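Local coordinates for DNA alpha-glucosyltransferase (Enterobacteria phage T4, PDB 1Y6F), which belongs to the GT-B glycosyltransferases, whose two Rossmann-like domains face each other across a deep cleft, at residues Tyr115-Ser120 with Phe141-Asn146; Asn176-Met181 with Leu304-Glu309. All coordinates share one frame; numbering follows the deposited sequence.

Contact 1. Residues Tyr115-Ser120 with Phe141-Asn146. With UPG (uridine-5'-diphosphate-glucose), chain E; nucleotides of chain A.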
ATOM      1  N   TYR C 115      14.498   3.158  -1.092  1.00 26.70           N
ATOM      2  CA  TYR C 115      13.496   2.193  -0.676  1.00 23.43           C
ATOM      3  C   TYR C 115      13.015   1.493  -1.929  1.00 34.69           C
ATOM      4  O   TYR C 115      12.740   2.141  -2.944  1.00 36.31           O
ATOM      5  CB  TYR C 115      12.296   2.883  -0.014  1.00 21.20           C
ATOM      6  CG  TYR C 115      12.501   3.324   1.416  1.00 12.84           C
ATOM      7  CD1 TYR C 115      12.068   2.539   2.475  1.00 22.50           C
ATOM      8  CD2 TYR C 115      13.085   4.549   1.709  1.00 21.94           C
ATOM      9  CE1 TYR C 115      12.199   2.965   3.785  1.00 22.26           C
ATOM     10  CE2 TYR C 115      13.221   4.986   3.022  1.00 21.85           C
ATOM     11  CZ  TYR C 115      12.773   4.193   4.055  1.00 24.85           C
ATOM     12  OH  TYR C 115      12.876   4.647   5.359  1.00 23.06           O
ATOM     13  N   GLN C 116      12.941   0.170  -1.865  1.00 38.43           N
ATOM     14  CA  GLN C 116      12.450  -0.621  -2.980  1.00 35.21           C
ATOM     15  C   GLN C 116      11.093  -1.130  -2.503  1.00 34.44           C
ATOM     16  O   GLN C 116      11.024  -1.966  -1.607  1.00 36.75           O
ATOM     17  CB  GLN C 116      13.398  -1.788  -3.284  1.00 40.69           C
ATOM     18  CG  GLN C 116      12.858  -2.745  -4.333  1.00 42.28           C
ATOM     19  CD  GLN C 116      12.256  -2.020  -5.542  1.00 54.65           C
ATOM     20  OE1 GLN C 116      12.964  -1.365  -6.320  1.00 43.75           O
ATOM     21  NE2 GLN C 116      10.934  -2.130  -5.695  1.00 36.61           N
ATOM     22  N   HIS C 117      10.021  -0.613  -3.100  1.00 33.96           N
ATOM     23  CA  HIS C 117       8.656  -0.974  -2.713  1.00 42.02           C
ATOM     24  C   HIS C 117       7.970  -2.103  -3.474  1.00 45.27           C
ATOM     25  O   HIS C 117       6.878  -2.513  -3.103  1.00 48.69           O
ATOM     26  CB  HIS C 117       7.783   0.269  -2.797  1.00 29.29           C
ATOM     27  CG  HIS C 117       8.232   1.368  -1.890  1.00 24.14           C
ATOM     28  ND1 HIS C 117       7.942   1.382  -0.545  1.00 31.80           N
ATOM     29  CD2 HIS C 117       8.952   2.488  -2.133  1.00 35.24           C
ATOM     30  CE1 HIS C 117       8.457   2.468   0.004  1.00 27.52           C
ATOM     31  NE2 HIS C 117       9.076   3.156  -0.938  1.00 44.09           N
ATOM     32  N   ASP C 118       8.600  -2.604  -4.530  1.00 49.90           N
ATOM     33  CA  ASP C 118       8.014  -3.676  -5.331  1.00 51.45           C
ATOM     34  C   ASP C 118       8.331  -5.072  -4.806  1.00 52.35           C
ATOM     35  O   ASP C 118       9.208  -5.247  -3.961  1.00 56.79           O
ATOM     36  CB  ASP C 118       8.483  -3.534  -6.768  1.00 49.98           C
ATOM     37  CG  ASP C 118       8.039  -2.230  -7.381  1.00 65.84           C
ATOM     38  OD1 ASP C 118       8.722  -1.747  -8.314  1.00 68.88           O
ATOM     39  OD2 ASP C 118       6.999  -1.694  -6.927  1.00 52.70           O
ATOM     40  N   HIS C 119       7.617  -6.068  -5.320  1.00 54.67           N
ATOM     41  CA  HIS C 119       7.795  -7.447  -4.876  1.00 48.26           C
ATOM     42  C   HIS C 119       8.343  -8.385  -5.931  1.00 44.82           C
ATOM     43  O   HIS C 119       9.481  -8.830  -5.846  1.00 50.41           O
ATOM     44  CB  HIS C 119       6.463  -8.008  -4.394  1.00 42.14           C
ATOM     45  CG  HIS C 119       5.862  -7.240  -3.264  1.00 46.69           C
ATOM     46  ND1 HIS C 119       6.454  -7.158  -2.022  1.00 55.18           N
ATOM     47  CD2 HIS C 119       4.720  -6.518  -3.186  1.00 46.16           C
ATOM     48  CE1 HIS C 119       5.703  -6.417  -1.227  1.00 37.64           C
ATOM     49  NE2 HIS C 119       4.646  -6.018  -1.908  1.00 50.95           N
ATOM     50  N   SER C 120       7.508  -8.693  -6.916  1.00 55.02           N
ATOM     51  CA  SER C 120       7.865  -9.604  -7.996  1.00 61.96           C
ATOM     52  C   SER C 120       8.917  -9.067  -8.969  1.00 64.17           C
ATOM     53  O   SER C 120       8.931  -7.875  -9.295  1.00 64.34           O
ATOM     54  CB  SER C 120       6.598  -9.983  -8.772  1.00 63.47           C
ATOM     55  OG  SER C 120       6.889 -10.805  -9.887  1.00 71.73           O
ATOM     56  N   PHE C 141      16.596  -0.338   1.522  1.00 35.41           N
ATOM     57  CA  PHE C 141      15.564  -1.080   2.249  1.00 34.46           C
ATOM     58  C   PHE C 141      14.787  -1.917   1.247  1.00 31.51           C
ATOM     59  O   PHE C 141      14.776  -1.593   0.064  1.00 36.33           O
ATOM     60  CB  PHE C 141      14.557  -0.139   2.932  1.00 23.12           C
ATOM     61  CG  PHE C 141      15.124   0.693   4.050  1.00 26.70           C
ATOM     62  CD1 PHE C 141      15.561   1.986   3.820  1.00 25.75           C
ATOM     63  CD2 PHE C 141      15.179   0.194   5.346  1.00 24.56           C
ATOM     64  CE1 PHE C 141      16.037   2.778   4.861  1.00 29.12           C
ATOM     65  CE2 PHE C 141      15.653   0.970   6.394  1.00 29.94           C
ATOM     66  CZ  PHE C 141      16.084   2.271   6.150  1.00 36.42           C
ATOM     67  N   SER C 142      14.137  -2.980   1.725  1.00 32.54           N
ATOM     68  CA  SER C 142      13.284  -3.838   0.883  1.00 34.09           C
ATOM     69  C   SER C 142      12.249  -4.470   1.808  1.00 30.30           C
ATOM     70  O   SER C 142      12.399  -4.420   3.033  1.00 28.98           O
ATOM     71  CB  SER C 142      14.086  -4.946   0.199  1.00 30.58           C
ATOM     72  OG  SER C 142      14.465  -5.946   1.138  1.00 49.25           O
ATOM     73  N   HIS C 143      11.198  -5.051   1.235  1.00 31.36           N
ATOM     74  CA  HIS C 143      10.159  -5.686   2.044  1.00 31.66           C
ATOM     75  C   HIS C 143      10.560  -7.061   2.586  1.00 39.05           C
ATOM     76  O   HIS C 143       9.942  -7.556   3.527  1.00 37.21           O
ATOM     77  CB  HIS C 143       8.865  -5.860   1.235  1.00 25.49           C
ATOM     78  CG  HIS C 143       8.089  -4.597   1.059  1.00 43.22           C
ATOM     79  ND1 HIS C 143       7.527  -3.916   2.118  1.00 27.99           N
ATOM     80  CD2 HIS C 143       7.821  -3.865  -0.048  1.00 27.37           C
ATOM     81  CE1 HIS C 143       6.951  -2.817   1.670  1.00 33.78           C
ATOM     82  NE2 HIS C 143       7.115  -2.763   0.360  1.00 35.13           N
ATOM     83  N   SER C 144      11.578  -7.683   2.000  1.00 37.93           N
ATOM     84  CA  SER C 144      11.963  -9.017   2.453  1.00 47.78           C
ATOM     85  C   SER C 144      13.384  -9.446   2.134  1.00 38.68           C
ATOM     86  O   SER C 144      13.850  -9.291   1.007  1.00 41.64           O
ATOM     87  CB  SER C 144      11.004 -10.049   1.854  1.00 49.32           C
ATOM     88  OG  SER C 144      11.441 -11.366   2.138  1.00 76.51           O
ATOM     89  N   ASP C 145      14.066 -10.016   3.121  1.00 48.43           N
ATOM     90  CA  ASP C 145      15.432 -10.485   2.905  1.00 55.91           C
ATOM     91  C   ASP C 145      15.440 -11.615   1.878  1.00 49.87           C
ATOM     92  O   ASP C 145      16.451 -11.852   1.209  1.00 52.71           O
ATOM     93  CB  ASP C 145      16.049 -10.970   4.217  1.00 62.06           C
ATOM     94  CG  ASP C 145      16.192  -9.860   5.243  1.00 82.51           C
ATOM     95  OD1 ASP C 145      16.740  -8.785   4.896  1.00 85.11           O
ATOM     96  OD2 ASP C 145      15.763 -10.067   6.401  1.00 86.15           O
ATOM     97  N   ASN C 146      14.302 -12.294   1.745  1.00 46.24           N
ATOM     98  CA  ASN C 146      14.166 -13.402   0.802  1.00 49.46           C
ATOM     99  C   ASN C 146      13.314 -13.051  -0.411  1.00 46.79           C
ATOM    100  O   ASN C 146      12.900 -13.931  -1.166  1.00 47.55           O
ATOM    101  CB  ASN C 146      13.607 -14.647   1.520  1.00 41.60           C
ATOM    102  CG  ASN C 146      14.615 -15.249   2.493  1.00 52.32           C
ATOM    103  OD1 ASN C 146      15.642 -15.781   2.079  1.00 56.75           O
ATOM    104  ND2 ASN C 146      14.339 -15.141   3.792  1.00 43.06           N
TER
HETATM  105  N1  UPG E 501      -5.707   3.662  -3.088  1.00 42.51           N
HETATM  106  C2  UPG E 501      -6.492   4.760  -3.366  1.00 40.28           C
HETATM  107  N3  UPG E 501      -7.204   4.678  -4.535  1.00 39.48           N
HETATM  108  C4  UPG E 501      -7.214   3.629  -5.426  1.00 43.51           C
HETATM  109  C5  UPG E 501      -6.398   2.518  -5.051  1.00 45.95           C
HETATM  110  C6  UPG E 501      -5.692   2.571  -3.920  1.00 43.49           C
HETATM  111  O2  UPG E 501      -6.559   5.730  -2.630  1.00 30.71           O
HETATM  112  O4  UPG E 501      -7.854   3.732  -6.468  1.00 52.54           O
HETATM  113  C1C UPG E 501      -4.859   3.717  -1.894  1.00 48.08           C
HETATM  114  C2C UPG E 501      -5.117   2.649  -0.834  1.00 35.78           C
HETATM  115  O2C UPG E 501      -6.122   3.087   0.052  1.00 49.57           O
HETATM  116  C3C UPG E 501      -3.749   2.584  -0.159  1.00 35.25           C
HETATM  117  C4C UPG E 501      -2.801   2.743  -1.339  1.00 29.20           C
HETATM  118  O4C UPG E 501      -3.528   3.524  -2.321  1.00 42.20           O
HETATM  119  O3C UPG E 501      -3.588   3.685   0.728  1.00 21.95           O
HETATM  120  C5C UPG E 501      -2.339   1.450  -1.971  1.00 27.46           C
HETATM  121  O5C UPG E 501      -1.313   0.874  -1.177  1.00 40.39           O
HETATM  122  PA  UPG E 501      -1.228  -0.688  -0.902  1.00 36.77           P
HETATM  123  O1A UPG E 501       0.071  -0.911  -0.236  1.00 36.99           O
HETATM  124  O2A UPG E 501      -2.479  -1.108  -0.219  1.00 51.33           O
HETATM  125  O3A UPG E 501      -1.229  -1.359  -2.390  1.00 49.26           O
HETATM  126  PB  UPG E 501      -0.168  -1.218  -3.622  1.00 48.05           P
HETATM  127  O1B UPG E 501       0.035  -2.568  -4.190  1.00 56.63           O
HETATM  128  O2B UPG E 501      -0.675  -0.140  -4.493  1.00 48.76           O
HETATM  129  O3B UPG E 501       1.177  -0.750  -2.898  1.00 56.92           O
HETATM  130  C1' UPG E 501       2.550  -1.127  -3.258  1.00 77.57           C
HETATM  131  C2' UPG E 501       2.905  -2.599  -3.038  1.00 79.94           C
HETATM  132  C3' UPG E 501       2.603  -2.929  -1.572  1.00 79.61           C
HETATM  133  C4' UPG E 501       3.442  -2.024  -0.650  1.00 68.96           C
HETATM  134  C5' UPG E 501       3.283  -0.533  -1.025  1.00 58.17           C
HETATM  135  C6' UPG E 501       4.291   0.363  -0.325  1.00 52.48           C
HETATM  136  O2' UPG E 501       2.168  -3.433  -3.918  1.00 76.32           O
HETATM  137  O3' UPG E 501       2.879  -4.298  -1.301  1.00 75.95           O
HETATM  138  O4' UPG E 501       3.024  -2.214   0.696  1.00 62.94           O
HETATM  139  O5' UPG E 501       3.447  -0.324  -2.460  1.00 74.57           O
HETATM  140  O6' UPG E 501       5.389  -0.379   0.200  1.00 43.99           O
ATOM    141  P    DC A   5       1.449 -13.886  -8.592  1.00 78.00           P
ATOM    142  OP1  DC A   5       2.297 -13.899  -7.357  1.00 62.57           O
ATOM    143  OP2  DC A   5      -0.031 -13.788  -8.478  1.00 52.82           O
ATOM    144  O5'  DC A   5       1.941 -12.757  -9.605  1.00 55.94           O
ATOM    145  C5'  DC A   5       3.296 -12.712 -10.041  1.00 54.68           C
ATOM    146  C4'  DC A   5       3.479 -11.615 -11.064  1.00 62.48           C
ATOM    147  O4'  DC A   5       3.063 -12.059 -12.379  1.00 65.70           O
ATOM    148  C3'  DC A   5       2.689 -10.339 -10.769  1.00 61.33           C
ATOM    149  O3'  DC A   5       3.516  -9.197 -10.962  1.00 62.84           O
ATOM    150  C2'  DC A   5       1.585 -10.350 -11.811  1.00 49.56           C
ATOM    151  C1'  DC A   5       2.261 -11.053 -12.971  1.00 54.08           C
ATOM    152  N1   DC A   5       1.344 -11.697 -13.924  1.00 48.89           N
ATOM    153  C2   DC A   5       1.514 -11.445 -15.284  1.00 42.96           C
ATOM    154  O2   DC A   5       2.438 -10.704 -15.639  1.00 49.42           O
ATOM    155  N3   DC A   5       0.670 -12.014 -16.178  1.00 42.16           N
ATOM    156  C4   DC A   5      -0.318 -12.805 -15.750  1.00 55.20           C
ATOM    157  N4   DC A   5      -1.132 -13.342 -16.661  1.00 59.34           N
ATOM    158  C5   DC A   5      -0.514 -13.084 -14.366  1.00 50.70           C
ATOM    159  C6   DC A   5       0.336 -12.516 -13.495  1.00 59.18           C
TER
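Tyr115 and Phe141 project together from neighbouring strands, their rings in an offset stack with centroids 4.4 Å apart and planes 14° from parallel. Phe141 CD1 sits over one face of the Tyr115 ring, off toward its rim, 3.5 Å from Tyr115 CE1. Both residues have CG anti to the carbonyl carbon (chi1 near -70° in each), and this shared torsion on neighbouring strands brings the rings face to face. Flat aromatic residues suit this buried layer, which helix 390-402 covers. The strands that carry the rings pair in parallel at Tyr115 and Phe141, and Gln116 N donates to Phe141 O at 3.2 Å.

Such adjacent strands belong to the parallel sheet of a Rossmann-like domain, and here, as is usual in that fold, the loops at their C-terminal ends meet the ligand. Three imidazoles gather there round the glucose of uridine-5'-diphosphate-glucose. Histidine suits sugar hydroxyls, since one ring nitrogen can donate or accept while the protein anchors the other: Asn84 engages His117 NE2, and Ser307 engages His143 ND1, fixing how both rings are turned. His119 NE2 shares a 2.5 Å, nearly straight hydrogen bond with O3' of the sugar, an atom at the edge of the His119 ring and in its plane. O6' is held twice: by a 3.2 Å bond with His117 ND1 and by a weak one from His143 NE2. The His119 and His143 rings meet obliquely, His119 CE1 lying 3.5 Å from His143 CD2.

Contact 2. Residues Asn176-Met181 with Leu304-Glu309. With UPG (uridine-5'-diphosphate-glucose), chain E.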
ATOM      1  N   ASN C 176      15.446  -4.366   6.175  1.00 35.10           N
ATOM      2  CA  ASN C 176      14.032  -4.617   5.996  1.00 39.93           C
ATOM      3  C   ASN C 176      13.243  -3.448   6.574  1.00 41.40           C
ATOM      4  O   ASN C 176      13.666  -2.821   7.549  1.00 42.96           O
ATOM      5  CB  ASN C 176      13.652  -5.917   6.712  1.00 28.19           C
ATOM      6  CG  ASN C 176      12.153  -6.130   6.788  1.00 46.01           C
ATOM      7  OD1 ASN C 176      11.509  -5.783   7.785  1.00 41.54           O
ATOM      8  ND2 ASN C 176      11.585  -6.700   5.729  1.00 45.82           N
ATOM      9  N   PHE C 177      12.105  -3.136   5.970  1.00 32.18           N
ATOM     10  CA  PHE C 177      11.293  -2.053   6.504  1.00 41.47           C
ATOM     11  C   PHE C 177       9.844  -2.438   6.361  1.00 40.00           C
ATOM     12  O   PHE C 177       9.524  -3.435   5.721  1.00 34.11           O
ATOM     13  CB  PHE C 177      11.554  -0.743   5.752  1.00 27.08           C
ATOM     14  CG  PHE C 177      10.875  -0.665   4.412  1.00 32.93           C
ATOM     15  CD1 PHE C 177       9.702   0.069   4.255  1.00 26.95           C
ATOM     16  CD2 PHE C 177      11.406  -1.327   3.310  1.00 25.52           C
ATOM     17  CE1 PHE C 177       9.061   0.148   3.013  1.00 29.37           C
ATOM     18  CE2 PHE C 177      10.780  -1.264   2.053  1.00 32.53           C
ATOM     19  CZ  PHE C 177       9.600  -0.521   1.904  1.00 33.97           C
ATOM     20  N   GLN C 178       8.975  -1.644   6.975  1.00 41.12           N
ATOM     21  CA  GLN C 178       7.541  -1.855   6.893  1.00 25.81           C
ATOM     22  C   GLN C 178       6.946  -0.539   6.425  1.00 31.85           C
ATOM     23  O   GLN C 178       7.379   0.529   6.840  1.00 37.05           O
ATOM     24  CB  GLN C 178       6.958  -2.185   8.263  1.00 30.40           C
ATOM     25  CG  GLN C 178       7.401  -3.483   8.859  1.00 38.13           C
ATOM     26  CD  GLN C 178       6.792  -3.673  10.210  1.00 52.77           C
ATOM     27  OE1 GLN C 178       5.571  -3.784  10.342  1.00 55.31           O
ATOM     28  NE2 GLN C 178       7.633  -3.695  11.238  1.00 59.95           N
ATOM     29  N   PRO C 179       5.963  -0.592   5.532  1.00 33.42           N
ATOM     30  CA  PRO C 179       5.362   0.665   5.069  1.00 26.00           C
ATOM     31  C   PRO C 179       4.399   1.113   6.159  1.00 26.82           C
ATOM     32  O   PRO C 179       3.284   0.620   6.251  1.00 32.01           O
ATOM     33  CB  PRO C 179       4.665   0.245   3.784  1.00 33.28           C
ATOM     34  CG  PRO C 179       4.275  -1.194   4.072  1.00 34.57           C
ATOM     35  CD  PRO C 179       5.500  -1.742   4.740  1.00 29.34           C
ATOM     36  N   PRO C 180       4.819   2.068   7.000  1.00 29.38           N
ATOM     37  CA  PRO C 180       4.001   2.574   8.100  1.00 29.77           C
ATOM     38  C   PRO C 180       2.947   3.600   7.733  1.00 30.40           C
ATOM     39  O   PRO C 180       2.959   4.176   6.656  1.00 34.89           O
ATOM     40  CB  PRO C 180       5.033   3.170   9.057  1.00 37.80           C
ATOM     41  CG  PRO C 180       6.360   3.250   8.237  1.00 29.28           C
ATOM     42  CD  PRO C 180       5.983   2.940   6.813  1.00 27.62           C
ATOM     43  N   MET C 181       2.045   3.825   8.674  1.00 40.20           N
ATOM     44  CA  MET C 181       0.965   4.788   8.523  1.00 43.72           C
ATOM     45  C   MET C 181       0.543   5.233   9.920  1.00 43.67           C
ATOM     46  O   MET C 181       0.615   4.457  10.868  1.00 40.54           O
ATOM     47  CB  MET C 181      -0.213   4.138   7.809  1.00 44.10           C
ATOM     48  CG  MET C 181      -1.518   4.890   7.945  1.00 33.82           C
ATOM     49  SD  MET C 181      -2.792   4.101   6.961  1.00 47.68           S
ATOM     50  CE  MET C 181      -3.774   3.272   8.235  1.00 38.45           C
ATOM     51  N   LEU C 304       7.178 -12.139   1.853  1.00 43.89           N
ATOM     52  CA  LEU C 304       6.605 -11.678   3.117  1.00 46.67           C
ATOM     53  C   LEU C 304       7.461 -11.826   4.363  1.00 45.51           C
ATOM     54  O   LEU C 304       7.910 -12.921   4.712  1.00 54.99           O
ATOM     55  CB  LEU C 304       5.262 -12.383   3.356  1.00 40.71           C
ATOM     56  CG  LEU C 304       4.182 -12.167   2.290  1.00 45.42           C
ATOM     57  CD1 LEU C 304       2.981 -13.035   2.591  1.00 37.77           C
ATOM     58  CD2 LEU C 304       3.781 -10.702   2.261  1.00 43.13           C
ATOM     59  N   GLN C 305       7.659 -10.710   5.050  1.00 37.91           N
ATOM     60  CA  GLN C 305       8.446 -10.701   6.267  1.00 39.82           C
ATOM     61  C   GLN C 305       7.607 -10.064   7.367  1.00 37.23           C
ATOM     62  O   GLN C 305       7.021 -10.774   8.180  1.00 43.83           O
ATOM     63  CB  GLN C 305       9.771  -9.935   6.055  1.00 28.09           C
ATOM     64  CG  GLN C 305      10.773 -10.167   7.185  1.00 39.77           C
ATOM     65  CD  GLN C 305      12.208  -9.872   6.788  1.00 48.95           C
ATOM     66  OE1 GLN C 305      12.630 -10.190   5.668  1.00 40.76           O
ATOM     67  NE2 GLN C 305      12.977  -9.277   7.715  1.00 30.55           N
ATOM     68  N   ARG C 306       7.538  -8.733   7.385  1.00 40.38           N
ATOM     69  CA  ARG C 306       6.742  -8.010   8.377  1.00 38.76           C
ATOM     70  C   ARG C 306       5.775  -7.019   7.717  1.00 35.50           C
ATOM     71  O   ARG C 306       4.926  -6.429   8.386  1.00 31.57           O
ATOM     72  CB  ARG C 306       7.647  -7.226   9.329  1.00 29.51           C
ATOM     73  CG  ARG C 306       8.653  -8.063  10.112  1.00 44.01           C
ATOM     74  CD  ARG C 306       9.445  -7.198  11.115  1.00 44.92           C
ATOM     75  NE  ARG C 306      10.250  -6.169  10.459  1.00 39.62           N
ATOM     76  CZ  ARG C 306      10.733  -5.093  11.075  1.00 53.48           C
ATOM     77  NH1 ARG C 306      11.458  -4.209  10.399  1.00 39.58           N
ATOM     78  NH2 ARG C 306      10.486  -4.893  12.368  1.00 39.80           N
ATOM     79  N   SER C 307       5.890  -6.858   6.405  1.00 34.36           N
ATOM     80  CA  SER C 307       5.081  -5.884   5.700  1.00 30.29           C
ATOM     81  C   SER C 307       3.639  -6.157   5.352  1.00 41.62           C
ATOM     82  O   SER C 307       3.305  -6.970   4.473  1.00 35.65           O
ATOM     83  CB  SER C 307       5.790  -5.418   4.427  1.00 30.21           C
ATOM     84  OG  SER C 307       6.818  -4.488   4.719  1.00 41.58           O
ATOM     85  N   LEU C 308       2.776  -5.440   6.055  1.00 33.08           N
ATOM     86  CA  LEU C 308       1.357  -5.501   5.786  1.00 40.65           C
ATOM     87  C   LEU C 308       1.246  -4.356   4.748  1.00 47.60           C
ATOM     88  O   LEU C 308       2.192  -3.575   4.590  1.00 48.04           O
ATOM     89  CB  LEU C 308       0.599  -5.190   7.079  1.00 37.12           C
ATOM     90  CG  LEU C 308      -0.629  -6.031   7.420  1.00 51.61           C
ATOM     91  CD1 LEU C 308      -0.386  -7.485   7.063  1.00 49.49           C
ATOM     92  CD2 LEU C 308      -0.954  -5.871   8.898  1.00 33.78           C
ATOM     93  N   GLU C 309       0.136  -4.271   4.022  1.00 51.66           N
ATOM     94  CA  GLU C 309      -0.054  -3.217   3.020  1.00 37.29           C
ATOM     95  C   GLU C 309      -0.954  -2.102   3.548  1.00 33.43           C
ATOM     96  O   GLU C 309      -1.704  -2.310   4.498  1.00 35.44           O
ATOM     97  CB  GLU C 309      -0.673  -3.808   1.756  1.00 38.72           C
ATOM     98  CG  GLU C 309       0.332  -4.507   0.859  1.00 54.39           C
ATOM     99  CD  GLU C 309      -0.310  -5.517  -0.078  1.00 53.49           C
ATOM    100  OE1 GLU C 309      -0.423  -6.701   0.308  1.00 46.18           O
ATOM    101  OE2 GLU C 309      -0.710  -5.129  -1.194  1.00 54.86           O
TER
HETATM  102  N1  UPG E 501      -5.707   3.662  -3.088  1.00 42.51           N
HETATM  103  C2  UPG E 501      -6.492   4.760  -3.366  1.00 40.28           C
HETATM  104  N3  UPG E 501      -7.204   4.678  -4.535  1.00 39.48           N
HETATM  105  C4  UPG E 501      -7.214   3.629  -5.426  1.00 43.51           C
HETATM  106  C5  UPG E 501      -6.398   2.518  -5.051  1.00 45.95           C
HETATM  107  C6  UPG E 501      -5.692   2.571  -3.920  1.00 43.49           C
HETATM  108  O2  UPG E 501      -6.559   5.730  -2.630  1.00 30.71           O
HETATM  109  O4  UPG E 501      -7.854   3.732  -6.468  1.00 52.54           O
HETATM  110  C1C UPG E 501      -4.859   3.717  -1.894  1.00 48.08           C
HETATM  111  C2C UPG E 501      -5.117   2.649  -0.834  1.00 35.78           C
HETATM  112  O2C UPG E 501      -6.122   3.087   0.052  1.00 49.57           O
HETATM  113  C3C UPG E 501      -3.749   2.584  -0.159  1.00 35.25           C
HETATM  114  C4C UPG E 501      -2.801   2.743  -1.339  1.00 29.20           C
HETATM  115  O4C UPG E 501      -3.528   3.524  -2.321  1.00 42.20           O
HETATM  116  O3C UPG E 501      -3.588   3.685   0.728  1.00 21.95           O
HETATM  117  C5C UPG E 501      -2.339   1.450  -1.971  1.00 27.46           C
HETATM  118  O5C UPG E 501      -1.313   0.874  -1.177  1.00 40.39           O
HETATM  119  PA  UPG E 501      -1.228  -0.688  -0.902  1.00 36.77           P
HETATM  120  O1A UPG E 501       0.071  -0.911  -0.236  1.00 36.99           O
HETATM  121  O2A UPG E 501      -2.479  -1.108  -0.219  1.00 51.33           O
HETATM  122  O3A UPG E 501      -1.229  -1.359  -2.390  1.00 49.26           O
HETATM  123  PB  UPG E 501      -0.168  -1.218  -3.622  1.00 48.05           P
HETATM  124  O1B UPG E 501       0.035  -2.568  -4.190  1.00 56.63           O
HETATM  125  O2B UPG E 501      -0.675  -0.140  -4.493  1.00 48.76           O
HETATM  126  O3B UPG E 501       1.177  -0.750  -2.898  1.00 56.92           O
HETATM  127  C1' UPG E 501       2.550  -1.127  -3.258  1.00 77.57           C
HETATM  128  C2' UPG E 501       2.905  -2.599  -3.038  1.00 79.94           C
HETATM  129  C3' UPG E 501       2.603  -2.929  -1.572  1.00 79.61           C
HETATM  130  C4' UPG E 501       3.442  -2.024  -0.650  1.00 68.96           C
HETATM  131  C5' UPG E 501       3.283  -0.533  -1.025  1.00 58.17           C
HETATM  132  C6' UPG E 501       4.291   0.363  -0.325  1.00 52.48           C
HETATM  133  O2' UPG E 501       2.168  -3.433  -3.918  1.00 76.32           O
HETATM  134  O3' UPG E 501       2.879  -4.298  -1.301  1.00 75.95           O
HETATM  135  O4' UPG E 501       3.024  -2.214   0.696  1.00 62.94           O
HETATM  136  O5' UPG E 501       3.447  -0.324  -2.460  1.00 74.57           O
HETATM  137  O6' UPG E 501       5.389  -0.379   0.200  1.00 43.99           O
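The amides of Asn176 and Gln305 are stacked, their planes only 8° apart and their side chains arriving from opposite directions; Asn176 CG lies 3.4 Å from Gln305 NE2, and Gln305 OE1 accepts from the backbone N of Asp145. At the edge of the Arg306 guanidinium sits Asn176 OD1, gripped side-on by two nitrogens: Arg306 NE at 3.0 Å and Arg306 NH1 at 3.1 Å. The oxygen is in the guanidinium plane, whereas the Asn176 amide is turned 48° from it. One face of the guanidinium takes the amide end of Gln178, which crosses the arginine at about a right angle. The short Asn176 side chain, its CG turned away from the backbone N (chi1 170°), puts its carbonyl at the arginine's edge and its flat amide against Gln305. Arginine suits this place because its several N-H groups serve two partners: NH1 also forms a salt bridge with Glu396.

Farther along, Ser307 OG, whose hydrogen-bond partner is His143, approaches Pro179 CD to 3.0 Å, while Pro179 CG rests on Leu308 O at 3.2 Å. The compact proline ring also meets the sugar, Pro179 CB lying 3.7 Å from O6' of uridine-5'-diphosphate-glucose. The two loops bridge the halves of the GT-B fold: 176-181 runs on from edge strand 175-176 of one parallel sheet, 304-309 lies between strand 290-295 of the other and helix 310-317, and helices 370-388 and 390-402 pack against the pair.

In the fold
Both contacts are buried and both reach uridine-5'-diphosphate-glucose, their centres about 9 Å apart. Contact 1 stays within one domain, joining adjacent strands and the loops that follow them, and moves from aromatic stacking in the core to histidines at the ligand. Contact 2 links that domain's sheet edge with a loop from the other sheet, through amide, guanidinium and proline packing; several of its residues are partly exposed. They meet directly: the phenyl ring of Phe177 packs on Phe141 and His143, and segment 304-309 bonds to segment 141-146. Ser307 of segment 304-309 probably helps orient the His143 imidazole as a second-shell neighbour of the ligand.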